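PDB 6ABQ: PadR family transcriptional regulator from Listeria monocytogenes, which probably binds DNA as a dimeric winged helix-turn-helix transcriptional regulator of the PadR family and appears to change its regulatory state in response to a ligand. Local coordinates for residues E35-K38 and Y39-L43; E90-A93 and I94-K97. All coordinates share one frame; numbering follows the deposited sequence.

Interaction 1 (E35-K38 and Y39-L43)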
ATOM      1  N   GLU B  35      22.011  -2.022  -2.341  1.00 13.75           N
ATOM      2  CA  GLU B  35      21.636  -2.137  -3.758  1.00 13.51           C
ATOM      3  C   GLU B  35      20.112  -2.162  -3.989  1.00 12.03           C
ATOM      4  O   GLU B  35      19.610  -1.488  -4.890  1.00 12.66           O
ATOM      5  CB  GLU B  35      22.308  -3.370  -4.384  1.00 13.78           C
ATOM      6  CG  GLU B  35      22.251  -3.425  -5.907  1.00 14.78           C
ATOM      7  CD  GLU B  35      23.142  -4.511  -6.475  1.00 16.03           C
ATOM      8  OE1 GLU B  35      22.782  -5.700  -6.364  1.00 14.93           O
ATOM      9  OE2 GLU B  35      24.204  -4.175  -7.038  1.00 18.60           O
ATOM     10  N   ILE B  36      19.392  -2.927  -3.169  1.00 10.68           N
ATOM     11  CA  ILE B  36      17.922  -2.973  -3.191  1.00  9.98           C
ATOM     12  C   ILE B  36      17.317  -1.577  -2.989  1.00 10.77           C
ATOM     13  O   ILE B  36      16.415  -1.194  -3.739  1.00 11.24           O
ATOM     14  CB  ILE B  36      17.354  -3.967  -2.143  1.00  9.19           C
ATOM     15  CG1 ILE B  36      17.775  -5.406  -2.479  1.00  8.76           C
ATOM     16  CG2 ILE B  36      15.825  -3.866  -2.047  1.00  9.33           C
ATOM     17  CD1 ILE B  36      17.801  -6.356  -1.291  1.00  8.59           C
ATOM     18  N   THR B  37      17.819  -0.835  -1.991  1.00 11.44           N
ATOM     19  CA  THR B  37      17.365   0.528  -1.684  1.00 12.72           C
ATOM     20  C   THR B  37      17.520   1.431  -2.906  1.00 13.81           C
ATOM     21  O   THR B  37      16.568   2.109  -3.296  1.00 14.58           O
ATOM     22  CB  THR B  37      18.131   1.157  -0.486  1.00 13.98           C
ATOM     23  OG1 THR B  37      18.136   0.256   0.620  1.00 13.53           O
ATOM     24  CG2 THR B  37      17.497   2.473  -0.052  1.00 15.66           C
ATOM     25  N   LYS B  38      18.712   1.413  -3.505  1.00 14.43           N
ATOM     26  CA  LYS B  38      19.021   2.240  -4.681  1.00 16.21           C
ATOM     27  C   LYS B  38      18.169   1.860  -5.893  1.00 16.12           C
ATOM     28  O   LYS B  38      17.716   2.741  -6.623  1.00 17.77           O
ATOM     29  CB  LYS B  38      20.516   2.206  -5.020  1.00 17.63           C
ATOM     30  CG  LYS B  38      21.445   2.671  -3.895  1.00 18.76           C
ATOM     31  CD  LYS B  38      21.611   4.192  -3.822  1.00 21.33           C
ATOM     32  CE  LYS B  38      20.750   4.801  -2.723  1.00 21.07           C
ATOM     33  NZ  LYS B  38      21.587   5.312  -1.598  1.00 23.04           N
ATOM     34  N   TYR B  39      17.939   0.556  -6.078  1.00 14.66           N
ATOM     35  CA  TYR B  39      17.012   0.048  -7.094  1.00 14.95           C
ATOM     36  C   TYR B  39      15.599   0.646  -6.929  1.00 15.43           C
ATOM     37  O   TYR B  39      14.996   1.079  -7.908  1.00 17.23           O
ATOM     38  CB  TYR B  39      16.966  -1.500  -7.100  1.00 13.62           C
ATOM     39  CG  TYR B  39      15.782  -2.054  -7.866  1.00 14.25           C
ATOM     40  CD1 TYR B  39      15.778  -2.092  -9.271  1.00 16.33           C
ATOM     41  CD2 TYR B  39      14.644  -2.507  -7.187  1.00 13.52           C
ATOM     42  CE1 TYR B  39      14.669  -2.574  -9.972  1.00 17.66           C
ATOM     43  CE2 TYR B  39      13.537  -2.994  -7.873  1.00 14.83           C
ATOM     44  CZ  TYR B  39      13.545  -3.026  -9.258  1.00 16.88           C
ATOM     45  OH  TYR B  39      12.430  -3.513  -9.917  1.00 18.83           O
ATOM     46  N   LEU B  40      15.091   0.651  -5.696  1.00 14.38           N
ATOM     47  CA  LEU B  40      13.771   1.210  -5.392  1.00 15.38           C
ATOM     48  C   LEU B  40      13.718   2.736  -5.551  1.00 17.37           C
ATOM     49  O   LEU B  40      12.716   3.261  -6.037  1.00 19.19           O
ATOM     50  CB  LEU B  40      13.284   0.777  -3.997  1.00 14.48           C
ATOM     51  CG  LEU B  40      13.065  -0.729  -3.793  1.00 13.18           C
ATOM     52  CD1 LEU B  40      13.044  -1.087  -2.312  1.00 12.63           C
ATOM     53  CD2 LEU B  40      11.803  -1.213  -4.500  1.00 14.41           C
ATOM     54  N   ASN B  41      14.800   3.426  -5.166  1.00 17.52           N
ATOM     55  CA  ASN B  41      14.908   4.890  -5.327  1.00 19.83           C
ATOM     56  C   ASN B  41      14.901   5.324  -6.792  1.00 21.81           C
ATOM     57  O   ASN B  41      14.201   6.271  -7.155  1.00 24.08           O
ATOM     58  CB  ASN B  41      16.157   5.453  -4.633  1.00 20.19           C
ATOM     59  CG  ASN B  41      16.135   5.306  -3.108  1.00 19.40           C
ATOM     60  OD1 ASN B  41      17.178   5.424  -2.475  1.00 19.69           O
ATOM     61  ND2 ASN B  41      14.965   5.060  -2.518  1.00 19.08           N
ATOM     62  N   ASP B  42      15.675   4.612  -7.615  1.00 21.42           N
ATOM     63  CA  ASP B  42      15.786   4.869  -9.054  1.00 23.83           C
ATOM     64  C   ASP B  42      14.512   4.539  -9.816  1.00 24.85           C
ATOM     65  O   ASP B  42      14.221   5.157 -10.840  1.00 27.83           O
ATOM     66  CB  ASP B  42      16.976   4.104  -9.652  1.00 23.68           C
ATOM     67  CG  ASP B  42      18.329   4.707  -9.260  1.00 24.51           C
ATOM     68  OD1 ASP B  42      18.375   5.865  -8.770  1.00 25.77           O
ATOM     69  OD2 ASP B  42      19.357   4.018  -9.454  1.00 24.42           O
ATOM     70  N   LEU B  43      13.760   3.570  -9.304  1.00 22.92           N
ATOM     71  CA  LEU B  43      12.427   3.235  -9.801  1.00 24.31           C
ATOM     72  C   LEU B  43      11.435   4.391  -9.613  1.00 26.61           C
ATOM     73  O   LEU B  43      10.425   4.464 -10.304  1.00 29.20           O
ATOM     74  CB  LEU B  43      11.927   1.980  -9.076  1.00 22.06           C
ATOM     75  CG  LEU B  43      10.618   1.269  -9.425  1.00 23.47           C
ATOM     76  CD1 LEU B  43      10.648   0.763 -10.857  1.00 25.54           C
ATOM     77  CD2 LEU B  43      10.410   0.120  -8.452  1.00 21.19           C
TER
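Ile36 and Leu40 lie one turn apart on helix 33-42 and run alongside each other from the same face of the helix. CG2 of Ile36 meets CD1 of Leu40 at 3.9 Å. Both side chains are buried. Ile36 rests on Val53 and Leu57 of helix 50-62, and both residues pack on Ile22 of helix 17-27. The backbone beneath is regular helix: Leu40 N bonds to Ile36 O at 3.0 Å, and Asn41 N bonds to Thr37 O at 2.9 Å.

Thr37 and Asn41 form the next row. CG2 of Thr37 sits 3.8 Å from OD1 of Asn41. The amide bends back over its own helix because CG lies beside the backbone N (chi1 -65°). ND2 is then satisfied by Phe45 O and Ile48 O, which ties the helix to the loop that follows.

The outer side is looser. Lys38 is exposed, and its chain folds back so that CE passes 3.6 Å from Asn41 OD1. Asp42 is also exposed; its N bonds to Lys38 O at 2.9 Å, and its CG lies 3.3 Å from the same oxygen. One apolar, buried face and one polar, exposed face make this an amphipathic helix of the winged helix-turn-helix domain.

Interaction 2 (E90-A93 and I94-K97)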
ATOM      1  N   GLU B  90       7.573 -18.883  -4.462  1.00 35.35           N
ATOM      2  CA  GLU B  90       6.138 -19.128  -4.357  1.00 37.69           C
ATOM      3  C   GLU B  90       5.370 -17.945  -3.774  1.00 34.95           C
ATOM      4  O   GLU B  90       4.298 -17.606  -4.277  1.00 34.74           O
ATOM      5  CB  GLU B  90       5.842 -20.419  -3.580  1.00 43.79           C
ATOM      6  CG  GLU B  90       6.243 -21.689  -4.327  1.00 48.39           C
ATOM      7  CD  GLU B  90       5.212 -22.806  -4.226  1.00 56.30           C
ATOM      8  OE1 GLU B  90       3.998 -22.529  -4.398  1.00 57.37           O
ATOM      9  OE2 GLU B  90       5.615 -23.970  -3.996  1.00 62.36           O
ATOM     10  N   GLU B  91       5.929 -17.317  -2.734  1.00 33.71           N
ATOM     11  CA  GLU B  91       5.334 -16.122  -2.108  1.00 32.22           C
ATOM     12  C   GLU B  91       5.286 -14.922  -3.057  1.00 28.32           C
ATOM     13  O   GLU B  91       4.344 -14.122  -3.007  1.00 27.58           O
ATOM     14  CB  GLU B  91       6.070 -15.755  -0.810  1.00 33.76           C
ATOM     15  CG  GLU B  91       5.591 -14.484  -0.098  1.00 33.83           C
ATOM     16  CD  GLU B  91       4.111 -14.487   0.274  1.00 36.01           C
ATOM     17  OE1 GLU B  91       3.587 -15.529   0.721  1.00 40.26           O
ATOM     18  OE2 GLU B  91       3.465 -13.431   0.120  1.00 34.34           O
ATOM     19  N   LEU B  92       6.299 -14.801  -3.913  1.00 26.85           N
ATOM     20  CA  LEU B  92       6.320 -13.747  -4.919  1.00 25.11           C
ATOM     21  C   LEU B  92       5.171 -13.915  -5.922  1.00 25.48           C
ATOM     22  O   LEU B  92       4.473 -12.941  -6.219  1.00 24.63           O
ATOM     23  CB  LEU B  92       7.681 -13.659  -5.620  1.00 25.33           C
ATOM     24  CG  LEU B  92       7.875 -12.580  -6.697  1.00 25.73           C
ATOM     25  CD1 LEU B  92       7.692 -11.157  -6.169  1.00 25.57           C
ATOM     26  CD2 LEU B  92       9.239 -12.752  -7.348  1.00 27.57           C
ATOM     27  N   ALA B  93       4.986 -15.147  -6.414  1.00 27.76           N
ATOM     28  CA  ALA B  93       3.872 -15.496  -7.302  1.00 29.94           C
ATOM     29  C   ALA B  93       2.520 -15.186  -6.651  1.00 29.78           C
ATOM     30  O   ALA B  93       1.634 -14.644  -7.310  1.00 29.87           O
ATOM     31  CB  ALA B  93       3.948 -16.957  -7.729  1.00 34.30           C
ATOM     32  N   ILE B  94       2.392 -15.511  -5.359  1.00 30.39           N
ATOM     33  CA  ILE B  94       1.204 -15.191  -4.553  1.00 31.29           C
ATOM     34  C   ILE B  94       0.987 -13.670  -4.420  1.00 27.99           C
ATOM     35  O   ILE B  94      -0.147 -13.209  -4.542  1.00 28.23           O
ATOM     36  CB  ILE B  94       1.223 -15.914  -3.176  1.00 34.79           C
ATOM     37  CG1 ILE B  94       1.075 -17.430  -3.365  1.00 40.07           C
ATOM     38  CG2 ILE B  94       0.086 -15.433  -2.278  1.00 36.71           C
ATOM     39  CD1 ILE B  94       1.516 -18.263  -2.180  1.00 44.53           C
ATOM     40  N   PHE B  95       2.068 -12.913  -4.184  1.00 25.90           N
ATOM     41  CA  PHE B  95       2.015 -11.442  -4.133  1.00 24.35           C
ATOM     42  C   PHE B  95       1.402 -10.829  -5.393  1.00 23.55           C
ATOM     43  O   PHE B  95       0.529  -9.962  -5.286  1.00 23.46           O
ATOM     44  CB  PHE B  95       3.393 -10.811  -3.866  1.00 24.05           C
ATOM     45  CG  PHE B  95       3.461  -9.341  -4.206  1.00 24.11           C
ATOM     46  CD1 PHE B  95       2.928  -8.382  -3.337  1.00 25.51           C
ATOM     47  CD2 PHE B  95       4.020  -8.911  -5.413  1.00 24.26           C
ATOM     48  CE1 PHE B  95       2.966  -7.028  -3.658  1.00 26.89           C
ATOM     49  CE2 PHE B  95       4.060  -7.558  -5.739  1.00 26.02           C
ATOM     50  CZ  PHE B  95       3.537  -6.617  -4.858  1.00 27.26           C
ATOM     51  N   TRP B  96       1.876 -11.269  -6.565  1.00 23.94           N
ATOM     52  CA  TRP B  96       1.384 -10.769  -7.856  1.00 24.94           C
ATOM     53  C   TRP B  96      -0.103 -11.078  -8.090  1.00 26.04           C
ATOM     54  O   TRP B  96      -0.836 -10.243  -8.635  1.00 26.48           O
ATOM     55  CB  TRP B  96       2.247 -11.277  -9.023  1.00 27.04           C
ATOM     56  CG  TRP B  96       3.629 -10.646  -9.087  1.00 27.16           C
ATOM     57  CD1 TRP B  96       4.830 -11.289  -8.979  1.00 27.44           C
ATOM     58  CD2 TRP B  96       3.939  -9.250  -9.255  1.00 28.18           C
ATOM     59  NE1 TRP B  96       5.867 -10.388  -9.075  1.00 28.54           N
ATOM     60  CE2 TRP B  96       5.349  -9.131  -9.244  1.00 29.50           C
ATOM     61  CE3 TRP B  96       3.160  -8.089  -9.414  1.00 29.03           C
ATOM     62  CZ2 TRP B  96       6.001  -7.899  -9.393  1.00 32.45           C
ATOM     63  CZ3 TRP B  96       3.804  -6.866  -9.558  1.00 31.86           C
ATOM     64  CH2 TRP B  96       5.212  -6.781  -9.552  1.00 33.93           C
ATOM     65  N   LYS B  97      -0.536 -12.270  -7.666  1.00 27.46           N
ATOM     66  CA  LYS B  97      -1.946 -12.651  -7.705  1.00 29.78           C
ATOM     67  C   LYS B  97      -2.808 -11.727  -6.836  1.00 28.33           C
ATOM     68  O   LYS B  97      -3.863 -11.265  -7.273  1.00 29.15           O
ATOM     69  CB  LYS B  97      -2.128 -14.127  -7.318  1.00 33.47           C
ATOM     70  CG  LYS B  97      -2.289 -15.055  -8.522  1.00 38.10           C
ATOM     71  CD  LYS B  97      -1.764 -16.475  -8.291  1.00 42.04           C
ATOM     72  CE  LYS B  97      -2.724 -17.379  -7.516  1.00 47.22           C
ATOM     73  NZ  LYS B  97      -4.027 -17.628  -8.204  1.00 52.55           N
TER
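Two first torsions set Leu92 against Trp96. Leu92 has CG trans to its backbone N (chi1 -179°), while Trp96 has CG beside the backbone N (chi1 -71°). The two side chains therefore run alongside each other, one turn apart on helix 86-110. CD1 of Leu92 comes 3.5 Å from Trp96 NE1 and 4.0 Å from Trp96 CD1. The leucine thus touches the pyrrole part of the indole.

The backbone joins the same pair. Trp96 N donates to Leu92 O at 3.1 Å, with an N-H...O angle of 161°. CD1 of Trp96 also lies 3.2 Å from Leu92 O.

Phe95 belongs to the same apolar group. Its CE2 sits 3.7 Å above one face of the indole, near the margin of the ring rather than over its middle. Its CD2 is 4.4 Å from Leu92 CD1, a looser contact. Phe95 also meets the ring of Trp99 further along the helix, and it packs on Leu13 of the second subunit.

The other side of the helix is more open. Ala93 and Lys97 are exposed and are linked by a backbone bond. Ile94 lays its CD1 3.5 Å from Glu90 O.

Leu92 also packs on Leu23 and Ser27 of helix 17-27. Trp96 NE1 is hydrogen-bonded to Glu24 OE1 on that helix. The chemistry is therefore mixed: leucine and phenylalanine carbons pack against the indole, while its one polar atom is satisfied by a carboxylate. That bond would hinder rotation of the ring and join helix 86-110 to the N-terminal domain.

How the interactions relate
Interaction 1 comes first along the chain, and the two contacts lie on opposite sides of the chain's centre. The centres of interaction 1 and interaction 2 are 21 Å apart. The nearest atoms of the two are about 8 Å apart, without touching. Helix 17-27 connects them: Met21 meets both Leu40 of interaction 1 and Trp96 of interaction 2. Residues 35-43 belong to the helix-turn-helix part of the fold, while 90-97 lie on the long C-terminal helix. Both also reach the second subunit. Tyr39 packs on its Ala114, and Trp96 packs on its Lys110. Helix 17-27 thus lies between the two contacts, and each also borders the second subunit.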